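Local coordinates for phosphoribosylaminoimidazole-succinocarboxamide synthase (Saccharomyces cerevisiae, PDB 2CNQ), which catalyses the ATP-dependent joining of L-aspartate to the carboxylate of CAIR, giving SAICAR in de novo purine biosynthesis, at residues M46-P51 against V278-D283; T4-D9 against K99-D104. All blocks are in the same frame, centred on the assembly; numbering follows the deposited sequence. Where two conformers were deposited one is given.

Interaction 1 of 2, residues M46-P51 against V278-D283; sequences MENSIP and VKMPQD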
loop_
_atom_site.group_PDB
_atom_site.type_symbol
_atom_site.label_atom_id
_atom_site.label_comp_id
_atom_site.label_asym_id
_atom_site.label_seq_id
_atom_site.Cartn_x
_atom_site.Cartn_y
_atom_site.Cartn_z
ATOM N N MET A 46 -14.092 -2.711 7.151
ATOM C CA MET A 46 -15.295 -3.453 6.899
ATOM C C MET A 46 -15.500 -4.445 8.001
ATOM O O MET A 46 -14.587 -4.868 8.672
ATOM C CB MET A 46 -15.192 -4.212 5.599
ATOM C CG MET A 46 -15.007 -3.342 4.374
ATOM S SD MET A 46 -16.315 -2.198 4.051
ATOM C CE MET A 46 -15.611 -0.705 4.669
ATOM N N GLU A 47 -16.726 -4.885 8.157
ATOM C CA GLU A 47 -17.017 -5.883 9.162
ATOM C C GLU A 47 -16.350 -7.178 8.853
ATOM O O GLU A 47 -15.847 -7.833 9.733
ATOM C CB GLU A 47 -18.501 -6.136 9.238
ATOM C CG GLU A 47 -18.901 -7.107 10.245
ATOM C CD GLU A 47 -18.470 -6.660 11.608
ATOM O OE1 GLU A 47 -18.412 -5.443 11.861
ATOM O OE2 GLU A 47 -18.205 -7.539 12.443
ATOM N N ASN A 48 -16.394 -7.567 7.601
ATOM C CA ASN A 48 -15.875 -8.810 7.183
ATOM C C ASN A 48 -14.596 -8.637 6.419
ATOM O O ASN A 48 -14.203 -7.568 6.020
ATOM C CB ASN A 48 -16.912 -9.606 6.417
ATOM C CG ASN A 48 -17.534 -8.883 5.267
ATOM O OD1 ASN A 48 -17.587 -7.670 5.199
ATOM N ND2 ASN A 48 -18.082 -9.668 4.354
ATOM N N SER A 49 -13.911 -9.732 6.282
ATOM C CA SER A 49 -12.591 -9.765 5.745
ATOM C C SER A 49 -12.596 -10.286 4.319
ATOM O O SER A 49 -13.591 -10.774 3.801
ATOM C CB SER A 49 -11.766 -10.650 6.687
ATOM O OG SER A 49 -11.349 -9.920 7.884
ATOM N N ILE A 50 -11.453 -10.140 3.693
ATOM C CA ILE A 50 -11.206 -10.710 2.384
ATOM C C ILE A 50 -10.229 -11.836 2.625
ATOM O O ILE A 50 -9.082 -11.582 2.919
ATOM C CB ILE A 50 -10.610 -9.686 1.442
ATOM C CG1 ILE A 50 -11.446 -8.421 1.272
ATOM C CG2 ILE A 50 -10.343 -10.327 0.107
ATOM C CD1 ILE A 50 -12.793 -8.579 0.699
ATOM N N PRO A 51 -10.651 -13.078 2.543
ATOM C CA PRO A 51 -9.753 -14.147 2.916
ATOM C C PRO A 51 -8.467 -14.084 2.161
ATOM O O PRO A 51 -8.442 -13.958 0.942
ATOM C CB PRO A 51 -10.529 -15.414 2.587
ATOM C CG PRO A 51 -11.937 -14.979 2.754
ATOM C CD PRO A 51 -11.998 -13.568 2.270
ATOM N N VAL A 278 -19.697 -2.459 8.088
ATOM C CA VAL A 278 -20.336 -2.814 6.851
ATOM C C VAL A 278 -19.958 -4.218 6.489
ATOM O O VAL A 278 -18.797 -4.570 6.416
ATOM C CB VAL A 278 -19.960 -1.870 5.739
ATOM C CG1 VAL A 278 -20.393 -2.381 4.402
ATOM C CG2 VAL A 278 -20.579 -0.528 6.013
ATOM N N LYS A 279 -20.963 -4.999 6.213
ATOM C CA LYS A 279 -20.768 -6.333 5.747
ATOM C C LYS A 279 -20.781 -6.297 4.257
ATOM O O LYS A 279 -21.804 -6.029 3.636
ATOM C CB LYS A 279 -21.864 -7.237 6.265
ATOM C CG LYS A 279 -21.605 -8.701 5.892
ATOM C CD LYS A 279 -21.606 -9.684 7.082
ATOM C CE LYS A 279 -20.915 -11.011 6.739
ATOM N NZ LYS A 279 -21.622 -11.710 5.668
ATOM N N MET A 280 -19.634 -6.513 3.662
ATOM C CA MET A 280 -19.593 -6.624 2.238
ATOM C C MET A 280 -20.348 -7.858 1.868
ATOM O O MET A 280 -20.064 -8.915 2.395
ATOM C CB MET A 280 -18.177 -6.803 1.777
ATOM C CG MET A 280 -17.299 -5.623 2.024
ATOM S SD MET A 280 -15.611 -5.984 1.638
ATOM C CE MET A 280 -15.227 -7.067 2.992
ATOM N N PRO A 281 -21.266 -7.758 0.932
ATOM C CA PRO A 281 -21.880 -8.953 0.439
ATOM C C PRO A 281 -20.835 -9.867 -0.108
ATOM O O PRO A 281 -19.778 -9.440 -0.554
ATOM C CB PRO A 281 -22.780 -8.436 -0.675
ATOM C CG PRO A 281 -23.085 -7.038 -0.256
ATOM C CD PRO A 281 -21.804 -6.550 0.316
ATOM N N GLN A 282 -21.155 -11.134 -0.130
ATOM C CA GLN A 282 -20.194 -12.089 -0.601
ATOM C C GLN A 282 -19.724 -11.761 -1.990
ATOM O O GLN A 282 -18.575 -11.957 -2.301
ATOM C CB GLN A 282 -20.809 -13.469 -0.590
ATOM C CG GLN A 282 -19.836 -14.566 -0.877
ATOM C CD GLN A 282 -18.864 -14.756 0.253
ATOM O OE1 GLN A 282 -19.265 -15.046 1.387
ATOM N NE2 GLN A 282 -17.584 -14.569 -0.027
ATOM N N ASP A 283 -20.603 -11.280 -2.838
ATOM C CA ASP A 283 -20.222 -10.933 -4.176
ATOM C C ASP A 283 -19.137 -9.888 -4.184
ATOM O O ASP A 283 -18.243 -9.925 -5.009
ATOM C CB ASP A 283 -21.462 -10.360 -4.852
ATOM C CG ASP A 283 -21.228 -9.956 -6.224
ATOM O OD1 ASP A 283 -20.854 -10.840 -6.990
ATOM O OD2 ASP A 283 -21.417 -8.768 -6.538
#
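The backbones of E47 and V278 come within 5.1 Å, CA to CA, where the N-H of E47 donates to V278 O; the bond is short (2.7 Å from E47 N to V278 O), with the donor standing above the carbonyl plane. Further along, a side chain takes over the pairing. N48 turns its amide onto the backbone of M280 and uses both ends: OD1 accepts from M280 N at 2.8 Å, and ND2 donates to M280 O at 2.9 Å, this time in the carbonyl plane and on a lone pair. With CG wedged between its own backbone N and carbonyl carbon (chi1 54°), the short asparagine chain presents its amide to both polar groups of one residue, as a strand neighbour would, and the two bonds fix its rotation. The contact thus fastens the loop between strand 44-45 and helix 53-67 to the run leading into helix 282-300, whose N-cap position is P281. Next to the amide, the slim, unbranched chain of M280 bends at chi3 (-72°), folding its CE against N48 O (3.2 Å) and I50 CD1 (3.7 Å), while M280 SD faces M46 CG at 3.9 Å; M46 and I50 cross it at about a right angle. V285 and I39 also touch M280. M46 SD runs alongside V278, 4.0 Å from V278 CB, and L267 of helix 261-269 touches both residues.

Interaction 2 of 2, residues T4-D9 against K99-D104; sequences TKTELD and KTQLED
Q101 swings CG anti to its carbonyl carbon (chi1 -60°) and then runs out extended (chi2 -175°), which carries its amide from helix 96-102 to the backbone of E7. There Q101 OE1 accepts from E7 N at 2.8 Å, the donor tilted from the carbonyl plane, while Q101 NE2 donates to E7 O at 3.0 Å, approaching from above that carbonyl's plane. A glutamine fits because its amide carries both donor and acceptor, and its length spans the gap from helix to loop. Q101 OE1 has a second donor, a water 2.8 Å away that also donates to K5 O, carrying the contact two residues back along the loop. Q101 NE2 also donates to K97 O, in its own helix, which helps to hold the amide's orientation. Beside these bonds L8 and L102 reach toward each other tip to tip, L8 CD2 to L102 CD1 at 4.2 Å, and both rest on L32 of strand 30-35 and on L93. The N-terminal segment thus contacts both helix 96-102 and the antiparallel sheet that includes strands 14-17 and 30-35. T6 sets its methyl CG2 3.8 Å from Q101 O, a buried carbonyl with no hydrogen-bond partner in the model, while T6 OG1 bonds D22 and Y24. Because Q101 recognises main-chain atoms, its bonds do not depend on the E7 carboxylate, which leads away from the helix.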
loop_
_atom_site.group_PDB
_atom_site.type_symbol
_atom_site.label_atom_id
_atom_site.label_comp_id
_atom_site.label_asym_id
_atom_site.label_seq_id
_atom_site.Cartn_x
_atom_site.Cartn_y
_atom_site.Cartn_z
ATOM N N THR A 4 -8.514 -12.293 10.703
ATOM C CA THR A 4 -9.010 -10.968 10.865
ATOM C C THR A 4 -8.351 -10.248 11.999
ATOM O O THR A 4 -8.123 -9.068 11.896
ATOM C CB THR A 4 -10.496 -11.169 11.145
ATOM O OG1 THR A 4 -11.122 -11.642 9.933
ATOM C CG2 THR A 4 -11.143 -9.914 11.551
ATOM N N LYS A 5 -8.091 -10.946 13.067
ATOM C CA LYS A 5 -7.494 -10.370 14.234
ATOM C C LYS A 5 -6.584 -11.391 14.792
ATOM O O LYS A 5 -7.019 -12.431 15.248
ATOM C CB LYS A 5 -8.548 -10.003 15.260
ATOM C CG LYS A 5 -7.972 -9.377 16.478
ATOM C CD LYS A 5 -9.038 -8.972 17.436
ATOM C CE LYS A 5 -8.466 -8.405 18.694
ATOM N NZ LYS A 5 -9.528 -7.871 19.556
ATOM N N THR A 6 -5.304 -11.119 14.768
ATOM C CA THR A 6 -4.390 -12.080 15.310
ATOM C C THR A 6 -4.523 -12.120 16.806
ATOM O O THR A 6 -4.724 -11.118 17.454
ATOM C CB THR A 6 -2.961 -11.809 14.902
ATOM O OG1 THR A 6 -2.519 -10.552 15.400
ATOM C CG2 THR A 6 -2.773 -11.870 13.431
ATOM N N GLU A 7 -4.378 -13.316 17.336
ATOM C CA GLU A 7 -4.514 -13.577 18.747
ATOM C C GLU A 7 -3.303 -14.364 19.140
ATOM O O GLU A 7 -3.237 -15.562 18.959
ATOM C CB GLU A 7 -5.761 -14.342 19.039
ATOM C CG GLU A 7 -7.004 -13.553 18.730
ATOM C CD GLU A 7 -7.276 -12.447 19.685
ATOM O OE1 GLU A 7 -8.284 -11.755 19.479
ATOM O OE2 GLU A 7 -6.540 -12.248 20.650
ATOM N N LEU A 8 -2.334 -13.658 19.666
ATOM C CA LEU A 8 -1.069 -14.251 19.986
ATOM C C LEU A 8 -0.870 -14.462 21.458
ATOM O O LEU A 8 0.196 -14.810 21.890
ATOM C CB LEU A 8 0.095 -13.471 19.409
ATOM C CG LEU A 8 0.075 -13.317 17.893
ATOM C CD1 LEU A 8 1.395 -12.756 17.437
ATOM C CD2 LEU A 8 -0.239 -14.576 17.160
ATOM N N ASP A 9 -1.924 -14.276 22.239
ATOM C CA ASP A 9 -1.903 -14.673 23.630
ATOM C C ASP A 9 -0.755 -14.081 24.395
ATOM O O ASP A 9 -0.207 -14.681 25.309
ATOM C CB ASP A 9 -1.915 -16.183 23.768
ATOM C CG ASP A 9 -3.229 -16.757 23.327
ATOM O OD1 ASP A 9 -4.264 -16.129 23.601
ATOM O OD2 ASP A 9 -3.253 -17.806 22.697
ATOM N N LYS A 99 0.736 -20.245 14.222
ATOM C CA LYS A 99 1.330 -20.267 12.922
ATOM C C LYS A 99 0.300 -20.057 11.847
ATOM O O LYS A 99 0.545 -19.388 10.866
ATOM C CB LYS A 99 2.098 -21.532 12.729
ATOM C CG LYS A 99 2.923 -21.482 11.505
ATOM C CD LYS A 99 3.760 -22.698 11.345
ATOM C CE LYS A 99 4.757 -22.497 10.269
ATOM N NZ LYS A 99 5.214 -23.825 9.829
ATOM N N THR A 100 -0.864 -20.611 12.025
ATOM C CA THR A 100 -1.882 -20.445 11.014
ATOM C C THR A 100 -2.326 -19.005 10.904
ATOM O O THR A 100 -2.815 -18.604 9.877
ATOM C CB THR A 100 -3.068 -21.319 11.288
ATOM O OG1 THR A 100 -3.563 -20.998 12.564
ATOM C CG2 THR A 100 -2.742 -22.774 11.151
ATOM N N GLN A 101 -2.179 -18.243 11.959
ATOM C CA GLN A 101 -2.533 -16.864 11.938
ATOM C C GLN A 101 -1.460 -15.976 11.370
ATOM O O GLN A 101 -1.715 -14.777 11.156
ATOM C CB GLN A 101 -2.771 -16.372 13.343
ATOM C CG GLN A 101 -3.842 -17.084 14.058
ATOM C CD GLN A 101 -4.069 -16.436 15.372
ATOM O OE1 GLN A 101 -4.533 -15.306 15.409
ATOM N NE2 GLN A 101 -3.655 -17.065 16.448
ATOM N N LEU A 102 -0.268 -16.507 11.206
ATOM C CA LEU A 102 0.857 -15.708 10.847
ATOM C C LEU A 102 1.451 -16.067 9.530
ATOM O O LEU A 102 2.030 -15.234 8.869
ATOM C CB LEU A 102 1.912 -15.846 11.923
ATOM C CG LEU A 102 1.495 -15.321 13.288
ATOM C CD1 LEU A 102 2.562 -15.645 14.284
ATOM C CD2 LEU A 102 1.227 -13.839 13.227
ATOM N N GLU A 103 1.409 -17.331 9.167
ATOM C CA GLU A 103 2.171 -17.756 8.040
ATOM C C GLU A 103 1.679 -17.080 6.785
ATOM O O GLU A 103 0.503 -16.891 6.581
ATOM C CB GLU A 103 2.138 -19.261 7.918
ATOM C CG GLU A 103 0.769 -19.817 7.616
ATOM C CD GLU A 103 0.679 -21.294 7.799
ATOM O OE1 GLU A 103 1.707 -21.951 8.003
ATOM O OE2 GLU A 103 -0.445 -21.810 7.760
ATOM N N ASP A 104 2.637 -16.718 5.953
ATOM C CA ASP A 104 2.432 -16.130 4.647
ATOM C C ASP A 104 1.897 -14.746 4.653
ATOM O O ASP A 104 1.802 -14.152 3.594
ATOM C CB ASP A 104 1.575 -17.023 3.767
ATOM C CG ASP A 104 2.213 -18.329 3.539
ATOM O OD1 ASP A 104 1.548 -19.345 3.740
ATOM O OD2 ASP A 104 3.392 -18.318 3.159
HETATM O O HOH W 1 -7.067 -15.390 14.173
#

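How the interactions relate
Interactions 1 and 2 lie with their centres 19 Å apart and alternate along the chain, yet they touch: S49 OG of 46-51 is 2.7 Å from T4 OG1 of 4-9, a probable hydrogen bond in one pair of conformers, each residue having two. The N-terminal segment thus connects, by this one contact, the loop of interaction 1 to helix 96-102. Each interaction stands a shell or more from a different ligand site. The side chain of M46 is about 8 Å from a bound ADP and about 12 Å from succinate; that of L102 is about 9 Å from AMP and about 10 Å from AMZ, in the pocket that includes S106, distinct from the other AMZ pocket. L102 O bonds S106.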